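Local coordinates for 2-oxo-1,2-dihydroquinoline 8-monooxygenase, oxygenase component (Pseudomonas putida, PDB 1Z02), which probably hydroxylates 2-oxoquinoline at carbon 8, as the oxygenase component of a Rieske-type monooxygenase carrying a [2Fe-2S] cluster and a mononuclear iron, at residues N42-A47 and F149-E154; L48-L53 and L70-G75; H167-R172 and P189-D194; G261-L266 and R293-L298. One frame throughout, in Å; residues are numbered along the deposited sequence.

Interaction 1: N42-A47 and F149-E154; sequences NHWYPA and FVFVRE
Y45 and V150 are a hydrogen-bonded pair of two antiparallel strands: Y45 N reaches V150 O at 2.9 Å, and V150 N returns to Y45 O at 2.8 Å. V152 O accepts from N42 N at 2.7 Å and weakly from H43 N, while V152 N gives H43 O a weak bond. On the face that carries W44, P46, F149 and F151, W44 and F151 make the aromatic contact. CB of F151 stands 3.8 Å from the centroid of the W44 six-membered ring, over its face; with CG anti to the backbone N (chi1 -174°), the F151 ring turns its edge to the five-membered ring, planes 57° apart. F149 CB touches W44 CE3, and W44 NE1 is bonded to P163 O. On the side of Y45, V150 and V152, V152 CG2 meets Y45 CD1 at 3.9 Å; beyond, A47 CB and V150 CG2 are tight at 3.5 Å. N42 (phi 72°) shares V152 with H43: a G1 beta bulge at the start of strand 43-49, in a three-stranded antiparallel sheet of the Rieske fold.

Interaction 2: L48-L53 and L70-G75; sequences LFTHEL and LRRVNG
R72 grips the carbonyl oxygen of L53 side-on with two nitrogens. NE approaches L53 O at 2.7 Å (155° at the hydrogen) and NH1 approaches L53 O at 3.0 Å (136°). The oxygen lies practically in the guanidinium plane, but the two donors sit differently about it: NH1 is in the carbonyl plane, NE tilted from it. The arginine chain runs extended to CD and then bends at chi3 (-61°), which swings the guanidinium back so that NH2 also reaches G75 O at 2.9 Å, from above that carbonyl's plane. NH1 further pairs with E143 in a salt bridge, and E143 OE1 takes the hydroxyl of T50 as well; the methyl of T50, CG2, touches R72 NH1 at 3.5 Å. With an alanine at R72, L53 O and G75 O would probably lose these donors and E143 its positive mate. Strand 66-73 is the middle strand of a three-stranded antiparallel sheet in the Rieske domain, and here L70 and R72 point to the end of strand 43-49 in another sheet and to the residues that follow it. A short 3-10 segment, 50-52, precedes L53. Apolar contacts are few: L70 CD1 meets L48 CD1 at 4.4 Å, and L53 crosses R72 at a slant, its CD1 3.7 Å from R72 CB.

Interaction 3: H167-R172 and P189-D194; sequences HDLPFR and PSVLDD
R172 and D193 form a salt bridge, NH1 to OD2 at 2.8 Å, with the carboxylate oxygen close to the guanidinium plane and met nearly head-on along its C-O bond. A water adds a second link: it accepts from R172 NE at 2.7 Å and donates to the same D193 OD2, so this oxygen takes a direct and a water-borne bond. A bend of the R172 chain at chi3 (66°) turns NE and NH1 to D193 and this water. The other oxygen, D193 OD1, is used within its own segment and accepts from S190 N at 2.9 Å, the donor standing well above the carboxylate plane. Both oxygens are thus engaged, which fixes the turn of the carboxylate. S190 OG accepts from L192 N at 3.2 Å and is joined to P170 O through another water, 2.9 Å from S190 OG; that water donates to the carbonyl. V191 O is satisfied by the side chain of N145. L192 covers one face of the guanidinium, CB 3.6 Å above its plane and toward the rim, while L192 CD1 comes close to R172 NH2. Deeper in, L169 CD2 touches L192 CG at 3.9 Å and also V191 CG2. L192 N to S190 OG makes an ST turn, and D193 N to S190 O closes the type I beta turn from S190 to D193, in the irregular connection that leads into strand 196-206 of the large catalytic-domain sheet.

Interaction 4: G261-L266 and R293-L298; sequences GMMQWL and RTSVVL
M263 lays its sulfur over one face of the R293 guanidinium, SD 3.6 Å from NE, the side chains crossing at about a right angle; the R293 chain bends at chi3 (64°) beneath it. A water lies in plane at the guanidinium edge, accepting from R293 NH2 at 3.0 Å and donating to L266 O; it also sits at the W265 ring edge, in plane. R293 NE also pairs with E305, and NH1 and NH2 serve the carbonyls of F180 and P181. A leucine in place of R293 would probably leave E305 without its positive mate and those two carbonyls without their donors. Between the backbones, M262 N binds V296 O at 2.9 Å and V296 N binds M262 O at 3.1 Å; Q264 N to T294 O is weak. T294 N is buried without a partner. M262 CG packs on V296 CG1 at 3.6 Å. At G261 a side chain would collide with V296 O and V297 CG1. W265 centres an inverse gamma turn. These neighbouring antiparallel strands belong to the large sheet of the Bet v 1-like catalytic domain, where the T294 side chain lies about 9 Å from the iron held by H221, H225 and D365.

Interactions 1 and 2 belong to the Rieske part of the chain and share strand 43-49, their centres 16 Å apart; interaction 2 is nested inside the loop closed by interaction 1. L70 joins them by packing on A47 and V150. Interactions 3 and 4 follow in series within the catalytic domain, centres 14 Å apart, with F171 and P170 touching V297. Interaction 3 also meets interaction 1, where D168 probably accepts from W44 N and L169 and V191 touch F149. Interactions 2 and 4 lie 31 Å apart, centre to centre, on opposite sides of the chain's centre. Through interaction 3, and through H43 touching L298 of interaction 4, interaction 1 packs the Rieske part against the mononuclear-iron domain.

Interaction 1: N42-A47 and F149-E154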
loop_
_atom_site.group_PDB
_atom_site.type_symbol
_atom_site.label_atom_id
_atom_site.label_comp_id
_atom_site.label_asym_id
_atom_site.label_seq_id
_atom_site.Cartn_x
_atom_site.Cartn_y
_atom_site.Cartn_z
ATOM N N ASN A 42 -2.867 25.765 14.031
ATOM C CA ASN A 42 -3.005 27.147 14.470
ATOM C C ASN A 42 -1.608 27.734 14.648
ATOM O O ASN A 42 -1.310 28.362 15.666
ATOM C CB ASN A 42 -3.783 27.228 15.787
ATOM C CG ASN A 42 -5.211 26.745 15.645
ATOM O OD1 ASN A 42 -5.809 26.254 16.597
ATOM N ND2 ASN A 42 -5.768 26.896 14.456
ATOM N N HIS A 43 -0.759 27.509 13.643
ATOM C CA HIS A 43 0.619 27.999 13.624
ATOM C C HIS A 43 0.996 28.413 12.204
ATOM O O HIS A 43 0.338 28.007 11.242
ATOM C CB HIS A 43 1.597 26.912 14.099
ATOM C CG HIS A 43 1.734 26.819 15.588
ATOM N ND1 HIS A 43 0.977 25.960 16.358
ATOM C CD2 HIS A 43 2.555 27.465 16.448
ATOM C CE1 HIS A 43 1.328 26.080 17.625
ATOM N NE2 HIS A 43 2.286 26.987 17.708
ATOM N N TRP A 44 2.044 29.227 12.076
ATOM C CA TRP A 44 2.509 29.672 10.763
ATOM C C TRP A 44 3.490 28.645 10.208
ATOM O O TRP A 44 4.321 28.112 10.943
ATOM C CB TRP A 44 3.220 31.040 10.841
ATOM C CG TRP A 44 2.321 32.226 11.072
ATOM C CD1 TRP A 44 1.970 32.773 12.274
ATOM C CD2 TRP A 44 1.665 33.014 10.068
ATOM N NE1 TRP A 44 1.135 33.853 12.080
ATOM C CE2 TRP A 44 0.930 34.020 10.737
ATOM C CE3 TRP A 44 1.622 32.964 8.668
ATOM C CZ2 TRP A 44 0.168 34.973 10.052
ATOM C CZ3 TRP A 44 0.863 33.913 7.986
ATOM C CH2 TRP A 44 0.143 34.900 8.682
ATOM N N TYR A 45 3.386 28.372 8.911
ATOM C CA TYR A 45 4.280 27.427 8.240
ATOM C C TYR A 45 4.623 27.960 6.859
ATOM O O TYR A 45 3.849 28.714 6.274
ATOM C CB TYR A 45 3.611 26.061 8.031
ATOM C CG TYR A 45 3.380 25.241 9.271
ATOM C CD1 TYR A 45 2.152 25.264 9.924
ATOM C CD2 TYR A 45 4.392 24.428 9.788
ATOM C CE1 TYR A 45 1.932 24.497 11.060
ATOM C CE2 TYR A 45 4.184 23.658 10.927
ATOM C CZ TYR A 45 2.950 23.697 11.561
ATOM O OH TYR A 45 2.728 22.949 12.696
ATOM N N PRO A 46 5.791 27.580 6.323
ATOM C CA PRO A 46 6.167 28.040 4.986
ATOM C C PRO A 46 5.348 27.169 4.022
ATOM O O PRO A 46 5.256 25.948 4.204
ATOM C CB PRO A 46 7.668 27.750 4.940
ATOM C CG PRO A 46 7.802 26.532 5.796
ATOM C CD PRO A 46 6.909 26.863 6.969
ATOM N N ALA A 47 4.721 27.788 3.029
ATOM C CA ALA A 47 3.908 27.039 2.076
ATOM C C ALA A 47 4.611 26.815 0.743
ATOM O O ALA A 47 4.649 25.693 0.219
ATOM C CB ALA A 47 2.574 27.764 1.840
ATOM N N PHE A 149 4.387 32.378 3.684
ATOM C CA PHE A 149 3.956 31.673 4.891
ATOM C C PHE A 149 2.435 31.671 4.988
ATOM O O PHE A 149 1.774 32.636 4.601
ATOM C CB PHE A 149 4.528 32.321 6.162
ATOM C CG PHE A 149 6.028 32.277 6.251
ATOM C CD1 PHE A 149 6.809 33.275 5.665
ATOM C CD2 PHE A 149 6.663 31.233 6.918
ATOM C CE1 PHE A 149 8.208 33.228 5.749
ATOM C CE2 PHE A 149 8.046 31.175 7.007
ATOM C CZ PHE A 149 8.825 32.177 6.420
ATOM N N VAL A 150 1.882 30.574 5.492
ATOM C CA VAL A 150 0.439 30.451 5.645
ATOM C C VAL A 150 0.145 30.052 7.076
ATOM O O VAL A 150 0.882 29.262 7.668
ATOM C CB VAL A 150 -0.153 29.372 4.696
ATOM C CG1 VAL A 150 -1.644 29.251 4.907
ATOM C CG2 VAL A 150 0.123 29.738 3.254
ATOM N N PHE A 151 -0.914 30.621 7.640
ATOM C CA PHE A 151 -1.311 30.302 9.005
ATOM C C PHE A 151 -2.338 29.173 8.908
ATOM O O PHE A 151 -3.527 29.422 8.651
ATOM C CB PHE A 151 -1.946 31.520 9.683
ATOM C CG PHE A 151 -2.243 31.316 11.141
ATOM C CD1 PHE A 151 -1.210 31.231 12.069
ATOM C CD2 PHE A 151 -3.553 31.175 11.586
ATOM C CE1 PHE A 151 -1.477 31.006 13.418
ATOM C CE2 PHE A 151 -3.832 30.948 12.940
ATOM C CZ PHE A 151 -2.789 30.862 13.854
ATOM N N VAL A 152 -1.872 27.940 9.100
ATOM C CA VAL A 152 -2.737 26.767 9.028
ATOM C C VAL A 152 -3.515 26.655 10.333
ATOM O O VAL A 152 -2.949 26.362 11.389
ATOM C CB VAL A 152 -1.905 25.488 8.794
ATOM C CG1 VAL A 152 -2.832 24.299 8.493
ATOM C CG2 VAL A 152 -0.934 25.718 7.643
ATOM N N ARG A 153 -4.823 26.882 10.254
ATOM C CA ARG A 153 -5.673 26.867 11.437
ATOM C C ARG A 153 -6.900 25.976 11.322
ATOM O O ARG A 153 -7.277 25.550 10.228
ATOM C CB ARG A 153 -6.137 28.297 11.736
ATOM C CG ARG A 153 -6.833 28.939 10.547
ATOM C CD ARG A 153 -7.550 30.220 10.905
ATOM N NE ARG A 153 -8.143 30.852 9.728
ATOM C CZ ARG A 153 -8.789 32.014 9.756
ATOM N NH1 ARG A 153 -9.297 32.521 8.641
ATOM N NH2 ARG A 153 -8.930 32.668 10.905
ATOM N N GLU A 154 -7.524 25.704 12.466
ATOM C CA GLU A 154 -8.743 24.906 12.501
ATOM C C GLU A 154 -9.841 25.806 11.946
ATOM O O GLU A 154 -9.734 27.036 12.005
ATOM C CB GLU A 154 -9.100 24.517 13.937
ATOM C CG GLU A 154 -7.964 23.939 14.755
ATOM C CD GLU A 154 -8.366 23.697 16.194
ATOM O OE1 GLU A 154 -8.983 22.653 16.480
ATOM O OE2 GLU A 154 -8.079 24.567 17.037
#

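Interaction 2: L48-L53 and L70-G75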
loop_
_atom_site.group_PDB
_atom_site.type_symbol
_atom_site.label_atom_id
_atom_site.label_comp_id
_atom_site.label_asym_id
_atom_site.label_seq_id
_atom_site.Cartn_x
_atom_site.Cartn_y
_atom_site.Cartn_z
ATOM N N LEU A 48 5.156 27.891 0.186
ATOM C CA LEU A 48 5.834 27.820 -1.106
ATOM C C LEU A 48 6.812 28.970 -1.229
ATOM O O LEU A 48 6.683 29.967 -0.526
ATOM C CB LEU A 48 4.811 27.948 -2.246
ATOM C CG LEU A 48 3.744 26.873 -2.462
ATOM C CD1 LEU A 48 2.672 27.401 -3.396
ATOM C CD2 LEU A 48 4.386 25.622 -3.027
ATOM N N PHE A 49 7.798 28.819 -2.102
ATOM C CA PHE A 49 8.737 29.898 -2.356
ATOM C C PHE A 49 7.963 30.812 -3.296
ATOM O O PHE A 49 7.085 30.357 -4.032
ATOM C CB PHE A 49 9.993 29.395 -3.073
ATOM C CG PHE A 49 10.985 28.716 -2.169
ATOM C CD1 PHE A 49 11.277 27.363 -2.333
ATOM C CD2 PHE A 49 11.642 29.432 -1.167
ATOM C CE1 PHE A 49 12.212 26.724 -1.508
ATOM C CE2 PHE A 49 12.580 28.804 -0.332
ATOM C CZ PHE A 49 12.864 27.445 -0.508
ATOM N N THR A 50 8.274 32.096 -3.277
ATOM C CA THR A 50 7.595 33.039 -4.143
ATOM C C THR A 50 7.655 32.603 -5.607
ATOM O O THR A 50 6.672 32.736 -6.339
ATOM C CB THR A 50 8.214 34.447 -3.976
ATOM O OG1 THR A 50 7.896 34.952 -2.669
ATOM C CG2 THR A 50 7.689 35.404 -5.029
ATOM N N HIS A 51 8.795 32.064 -6.027
ATOM C CA HIS A 51 8.948 31.639 -7.413
ATOM C C HIS A 51 8.054 30.456 -7.783
ATOM O O HIS A 51 7.910 30.122 -8.959
ATOM C CB HIS A 51 10.423 31.334 -7.728
ATOM C CG HIS A 51 10.996 30.184 -6.962
ATOM N ND1 HIS A 51 10.657 28.871 -7.218
ATOM C CD2 HIS A 51 11.921 30.146 -5.973
ATOM C CE1 HIS A 51 11.352 28.077 -6.424
ATOM N NE2 HIS A 51 12.127 28.826 -5.657
ATOM N N GLU A 52 7.432 29.837 -6.785
ATOM C CA GLU A 52 6.549 28.710 -7.052
ATOM C C GLU A 52 5.110 29.158 -7.285
ATOM O O GLU A 52 4.233 28.327 -7.523
ATOM C CB GLU A 52 6.588 27.724 -5.891
ATOM C CG GLU A 52 7.869 26.937 -5.790
ATOM C CD GLU A 52 7.862 25.960 -4.630
ATOM O OE1 GLU A 52 7.955 26.414 -3.474
ATOM O OE2 GLU A 52 7.759 24.735 -4.873
ATOM N N LEU A 53 4.870 30.466 -7.222
ATOM C CA LEU A 53 3.531 31.017 -7.410
ATOM C C LEU A 53 3.622 32.376 -8.110
ATOM O O LEU A 53 3.819 33.402 -7.467
ATOM C CB LEU A 53 2.841 31.170 -6.048
ATOM C CG LEU A 53 1.417 30.670 -5.738
ATOM C CD1 LEU A 53 0.491 31.782 -5.521
ATOM C CD2 LEU A 53 0.934 29.721 -6.748
ATOM N N LEU A 70 -3.571 27.846 -3.090
ATOM C CA LEU A 70 -3.132 29.240 -3.121
ATOM C C LEU A 70 -3.183 29.817 -4.529
ATOM O O LEU A 70 -2.992 29.106 -5.520
ATOM C CB LEU A 70 -1.696 29.381 -2.592
ATOM C CG LEU A 70 -1.330 28.905 -1.182
ATOM C CD1 LEU A 70 -1.081 27.414 -1.182
ATOM C CD2 LEU A 70 -0.097 29.641 -0.722
ATOM N N ARG A 71 -3.455 31.113 -4.603
ATOM C CA ARG A 71 -3.507 31.817 -5.878
ATOM C C ARG A 71 -2.990 33.233 -5.707
ATOM O O ARG A 71 -3.282 33.884 -4.703
ATOM C CB ARG A 71 -4.937 31.881 -6.429
ATOM C CG ARG A 71 -5.011 32.608 -7.777
ATOM C CD ARG A 71 -6.426 32.958 -8.191
ATOM N NE ARG A 71 -6.434 33.648 -9.480
ATOM C CZ ARG A 71 -7.453 34.370 -9.946
ATOM N NH1 ARG A 71 -7.364 34.957 -11.131
ATOM N NH2 ARG A 71 -8.557 34.520 -9.227
ATOM N N ARG A 72 -2.210 33.709 -6.671
ATOM C CA ARG A 72 -1.698 35.073 -6.595
ATOM C C ARG A 72 -2.492 35.940 -7.559
ATOM O O ARG A 72 -2.576 35.634 -8.746
ATOM C CB ARG A 72 -0.218 35.143 -6.969
ATOM C CG ARG A 72 0.359 36.560 -6.863
ATOM C CD ARG A 72 1.753 36.663 -7.477
ATOM N NE ARG A 72 2.743 35.802 -6.822
ATOM C CZ ARG A 72 3.277 36.042 -5.627
ATOM N NH1 ARG A 72 4.161 35.200 -5.114
ATOM N NH2 ARG A 72 2.937 37.127 -4.943
ATOM N N VAL A 73 -3.093 37.007 -7.043
ATOM C CA VAL A 73 -3.864 37.916 -7.876
ATOM C C VAL A 73 -3.443 39.350 -7.583
ATOM O O VAL A 73 -3.499 39.798 -6.438
ATOM C CB VAL A 73 -5.368 37.782 -7.620
ATOM C CG1 VAL A 73 -6.130 38.685 -8.580
ATOM C CG2 VAL A 73 -5.797 36.356 -7.830
ATOM N N ASN A 74 -3.028 40.064 -8.626
ATOM C CA ASN A 74 -2.571 41.442 -8.483
ATOM C C ASN A 74 -1.418 41.508 -7.491
ATOM O O ASN A 74 -1.347 42.416 -6.666
ATOM C CB ASN A 74 -3.707 42.353 -8.007
ATOM C CG ASN A 74 -4.865 42.415 -8.995
ATOM O OD1 ASN A 74 -4.664 42.516 -10.208
ATOM N ND2 ASN A 74 -6.085 42.365 -8.475
ATOM N N GLY A 75 -0.520 40.534 -7.572
ATOM C CA GLY A 75 0.623 40.517 -6.682
ATOM C C GLY A 75 0.371 39.938 -5.308
ATOM O O GLY A 75 1.318 39.560 -4.618
#

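Interaction 3: H167-R172 and P189-D194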
loop_
_atom_site.group_PDB
_atom_site.type_symbol
_atom_site.label_atom_id
_atom_site.label_comp_id
_atom_site.label_asym_id
_atom_site.label_seq_id
_atom_site.Cartn_x
_atom_site.Cartn_y
_atom_site.Cartn_z
ATOM N N HIS A 167 5.906 35.608 15.748
ATOM C CA HIS A 167 5.721 34.733 16.905
ATOM C C HIS A 167 6.030 33.263 16.630
ATOM O O HIS A 167 6.289 32.496 17.563
ATOM C CB HIS A 167 4.300 34.867 17.462
ATOM C CG HIS A 167 4.073 36.127 18.238
ATOM N ND1 HIS A 167 2.971 36.313 19.047
ATOM C CD2 HIS A 167 4.796 37.270 18.323
ATOM C CE1 HIS A 167 3.025 37.513 19.596
ATOM N NE2 HIS A 167 4.123 38.115 19.172
ATOM N N ASP A 168 6.003 32.872 15.360
ATOM C CA ASP A 168 6.307 31.490 14.984
ATOM C C ASP A 168 7.582 31.411 14.143
ATOM O O ASP A 168 7.757 30.487 13.338
ATOM C CB ASP A 168 5.135 30.873 14.209
ATOM C CG ASP A 168 3.971 30.495 15.108
ATOM O OD1 ASP A 168 2.934 30.028 14.587
ATOM O OD2 ASP A 168 4.090 30.660 16.343
ATOM N N LEU A 169 8.462 32.393 14.327
ATOM C CA LEU A 169 9.731 32.448 13.609
ATOM C C LEU A 169 10.837 32.515 14.656
ATOM O O LEU A 169 10.615 33.012 15.761
ATOM C CB LEU A 169 9.756 33.682 12.706
ATOM C CG LEU A 169 9.858 33.446 11.192
ATOM C CD1 LEU A 169 9.067 32.278 10.766
ATOM C CD2 LEU A 169 9.467 34.671 10.447
ATOM N N PRO A 170 12.040 32.014 14.334
ATOM C CA PRO A 170 13.149 32.042 15.302
ATOM C C PRO A 170 13.432 33.422 15.903
ATOM O O PRO A 170 12.995 34.443 15.361
ATOM C CB PRO A 170 14.331 31.520 14.488
ATOM C CG PRO A 170 13.668 30.559 13.532
ATOM C CD PRO A 170 12.438 31.331 13.091
ATOM N N PHE A 171 14.160 33.433 17.020
ATOM C CA PHE A 171 14.528 34.671 17.715
ATOM C C PHE A 171 15.334 35.553 16.770
ATOM O O PHE A 171 16.171 35.052 16.026
ATOM C CB PHE A 171 15.372 34.365 18.959
ATOM C CG PHE A 171 14.764 33.334 19.868
ATOM C CD1 PHE A 171 15.234 32.024 19.866
ATOM C CD2 PHE A 171 13.706 33.667 20.711
ATOM C CE1 PHE A 171 14.660 31.056 20.686
ATOM C CE2 PHE A 171 13.122 32.704 21.537
ATOM C CZ PHE A 171 13.602 31.397 21.522
ATOM N N ARG A 172 15.085 36.862 16.804
ATOM C CA ARG A 172 15.780 37.802 15.926
ATOM C C ARG A 172 16.948 38.507 16.598
ATOM O O ARG A 172 16.905 38.777 17.797
ATOM C CB ARG A 172 14.805 38.863 15.401
ATOM C CG ARG A 172 13.590 38.291 14.704
ATOM C CD ARG A 172 12.630 39.373 14.249
ATOM N NE ARG A 172 13.200 40.230 13.213
ATOM C CZ ARG A 172 12.508 41.139 12.532
ATOM N NH1 ARG A 172 13.108 41.878 11.605
ATOM N NH2 ARG A 172 11.210 41.308 12.771
ATOM N N PRO A 189 20.742 37.212 10.275
ATOM C CA PRO A 189 19.580 37.925 9.750
ATOM C C PRO A 189 18.319 37.069 9.814
ATOM O O PRO A 189 18.392 35.848 9.939
ATOM C CB PRO A 189 19.996 38.242 8.318
ATOM C CG PRO A 189 20.824 37.056 7.949
ATOM C CD PRO A 189 21.675 36.856 9.190
ATOM N N SER A 190 17.166 37.723 9.732
ATOM C CA SER A 190 15.865 37.051 9.765
ATOM C C SER A 190 15.260 37.157 8.367
ATOM O O SER A 190 15.683 38.009 7.580
ATOM C CB SER A 190 14.950 37.742 10.783
ATOM O OG SER A 190 13.640 37.200 10.757
ATOM N N VAL A 191 14.294 36.306 8.027
ATOM C CA VAL A 191 13.696 36.424 6.702
ATOM C C VAL A 191 12.792 37.665 6.700
ATOM O O VAL A 191 12.308 38.102 5.653
ATOM C CB VAL A 191 12.852 35.174 6.284
ATOM C CG1 VAL A 191 13.641 33.934 6.465
ATOM C CG2 VAL A 191 11.546 35.147 6.992
ATOM N N LEU A 192 12.587 38.247 7.882
ATOM C CA LEU A 192 11.761 39.447 8.025
ATOM C C LEU A 192 12.566 40.726 7.798
ATOM O O LEU A 192 11.995 41.793 7.581
ATOM C CB LEU A 192 11.119 39.503 9.422
ATOM C CG LEU A 192 10.068 38.452 9.793
ATOM C CD1 LEU A 192 9.637 38.669 11.228
ATOM C CD2 LEU A 192 8.868 38.559 8.860
ATOM N N ASP A 193 13.891 40.610 7.842
ATOM C CA ASP A 193 14.776 41.758 7.662
ATOM C C ASP A 193 14.758 42.337 6.250
ATOM O O ASP A 193 14.595 41.616 5.262
ATOM C CB ASP A 193 16.217 41.386 8.038
ATOM C CG ASP A 193 16.399 41.192 9.526
ATOM O OD1 ASP A 193 17.435 40.631 9.930
ATOM O OD2 ASP A 193 15.514 41.616 10.291
ATOM N N ASP A 194 14.925 43.653 6.159
ATOM C CA ASP A 194 14.950 44.306 4.861
ATOM C C ASP A 194 16.177 43.822 4.090
ATOM O O ASP A 194 17.252 43.636 4.668
ATOM C CB ASP A 194 15.001 45.829 5.029
ATOM C CG ASP A 194 13.643 46.427 5.379
ATOM O OD1 ASP A 194 13.571 47.658 5.592
ATOM O OD2 ASP A 194 12.649 45.674 5.430
HETATM O O HOH W 1 13.938 35.056 12.623
HETATM O O HOH W 2 15.832 40.559 12.556
#

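Interaction 4: G261-L266 and R293-L298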
loop_
_atom_site.group_PDB
_atom_site.type_symbol
_atom_site.label_atom_id
_atom_site.label_comp_id
_atom_site.label_asym_id
_atom_site.label_seq_id
_atom_site.Cartn_x
_atom_site.Cartn_y
_atom_site.Cartn_z
ATOM N N GLY A 261 10.282 28.939 22.509
ATOM C CA GLY A 261 11.259 27.928 22.174
ATOM C C GLY A 261 12.428 27.863 23.133
ATOM O O GLY A 261 12.315 28.246 24.294
ATOM N N MET A 262 13.562 27.382 22.638
ATOM C CA MET A 262 14.754 27.249 23.461
ATOM C C MET A 262 16.004 27.607 22.674
ATOM O O MET A 262 16.096 27.347 21.470
ATOM C CB MET A 262 14.883 25.813 23.976
ATOM C CG MET A 262 14.996 24.782 22.866
ATOM S SD MET A 262 14.948 23.083 23.441
ATOM C CE MET A 262 16.541 22.497 22.994
ATOM N N MET A 263 16.955 28.217 23.372
ATOM C CA MET A 263 18.232 28.614 22.798
ATOM C C MET A 263 19.305 27.777 23.479
ATOM O O MET A 263 19.397 27.762 24.704
ATOM C CB MET A 263 18.499 30.100 23.067
ATOM C CG MET A 263 19.915 30.560 22.748
ATOM S SD MET A 263 20.124 30.966 21.022
ATOM C CE MET A 263 20.234 29.548 20.367
ATOM N N GLN A 264 20.110 27.077 22.689
ATOM C CA GLN A 264 21.174 26.254 23.244
ATOM C C GLN A 264 22.470 27.059 23.316
ATOM O O GLN A 264 22.942 27.590 22.304
ATOM C CB GLN A 264 21.352 25.003 22.391
ATOM C CG GLN A 264 20.073 24.192 22.252
ATOM C CD GLN A 264 20.301 22.849 21.622
ATOM O OE1 GLN A 264 20.617 22.744 20.436
ATOM N NE2 GLN A 264 20.159 21.803 22.418
ATOM N N TRP A 265 23.029 27.153 24.523
ATOM C CA TRP A 265 24.258 27.911 24.743
ATOM C C TRP A 265 25.485 27.177 24.211
ATOM O O TRP A 265 26.324 26.705 24.981
ATOM C CB TRP A 265 24.446 28.220 26.237
ATOM C CG TRP A 265 23.328 28.992 26.864
ATOM C CD1 TRP A 265 22.460 28.541 27.810
ATOM C CD2 TRP A 265 22.977 30.356 26.618
ATOM N NE1 TRP A 265 21.590 29.539 28.174
ATOM C CE2 TRP A 265 21.887 30.668 27.456
ATOM C CE3 TRP A 265 23.481 31.354 25.771
ATOM C CZ2 TRP A 265 21.284 31.936 27.475
ATOM C CZ3 TRP A 265 22.881 32.619 25.790
ATOM C CH2 TRP A 265 21.796 32.895 26.638
ATOM N N LEU A 266 25.582 27.075 22.888
ATOM C CA LEU A 266 26.712 26.402 22.274
ATOM C C LEU A 266 27.944 27.290 22.314
ATOM O O LEU A 266 27.847 28.520 22.278
ATOM C CB LEU A 266 26.393 26.012 20.827
ATOM C CG LEU A 266 25.238 25.031 20.625
ATOM C CD1 LEU A 266 25.261 24.551 19.190
ATOM C CD2 LEU A 266 25.382 23.847 21.575
ATOM N N ARG A 293 25.476 28.220 16.379
ATOM C CA ARG A 293 24.562 28.008 17.494
ATOM C C ARG A 293 23.172 27.626 16.981
ATOM O O ARG A 293 22.665 28.217 16.031
ATOM C CB ARG A 293 24.486 29.278 18.348
ATOM C CG ARG A 293 23.702 29.123 19.632
ATOM C CD ARG A 293 23.972 30.286 20.568
ATOM N NE ARG A 293 23.505 31.558 20.031
ATOM C CZ ARG A 293 23.662 32.726 20.646
ATOM N NH1 ARG A 293 23.202 33.842 20.091
ATOM N NH2 ARG A 293 24.285 32.782 21.816
ATOM N N THR A 294 22.563 26.632 17.616
ATOM C CA THR A 294 21.241 26.172 17.221
ATOM C C THR A 294 20.172 26.443 18.269
ATOM O O THR A 294 20.421 26.386 19.474
ATOM C CB THR A 294 21.238 24.653 16.942
ATOM O OG1 THR A 294 21.832 23.962 18.051
ATOM C CG2 THR A 294 22.007 24.349 15.679
ATOM N N SER A 295 18.974 26.732 17.783
ATOM C CA SER A 295 17.827 26.987 18.641
ATOM C C SER A 295 16.597 26.476 17.896
ATOM O O SER A 295 16.631 26.300 16.677
ATOM C CB SER A 295 17.690 28.489 18.928
ATOM O OG SER A 295 17.624 29.253 17.736
ATOM N N VAL A 296 15.517 26.226 18.629
ATOM C CA VAL A 296 14.289 25.742 18.016
ATOM C C VAL A 296 13.064 26.365 18.685
ATOM O O VAL A 296 12.995 26.479 19.907
ATOM C CB VAL A 296 14.212 24.180 18.076
ATOM C CG1 VAL A 296 14.237 23.713 19.520
ATOM C CG2 VAL A 296 12.945 23.679 17.354
ATOM N N VAL A 297 12.108 26.787 17.867
ATOM C CA VAL A 297 10.885 27.402 18.358
ATOM C C VAL A 297 9.661 26.748 17.719
ATOM O O VAL A 297 9.759 26.141 16.643
ATOM C CB VAL A 297 10.848 28.921 18.026
ATOM C CG1 VAL A 297 11.999 29.637 18.705
ATOM C CG2 VAL A 297 10.914 29.131 16.511
ATOM N N LEU A 298 8.508 26.868 18.377
ATOM C CA LEU A 298 7.276 26.312 17.829
ATOM C C LEU A 298 6.984 27.060 16.521
ATOM O O LEU A 298 7.297 28.234 16.394
ATOM C CB LEU A 298 6.105 26.522 18.810
ATOM C CG LEU A 298 5.967 25.507 19.954
ATOM C CD1 LEU A 298 5.001 26.019 21.021
ATOM C CD2 LEU A 298 5.479 24.194 19.388
HETATM O O HOH W 3 25.908 30.711 23.199
#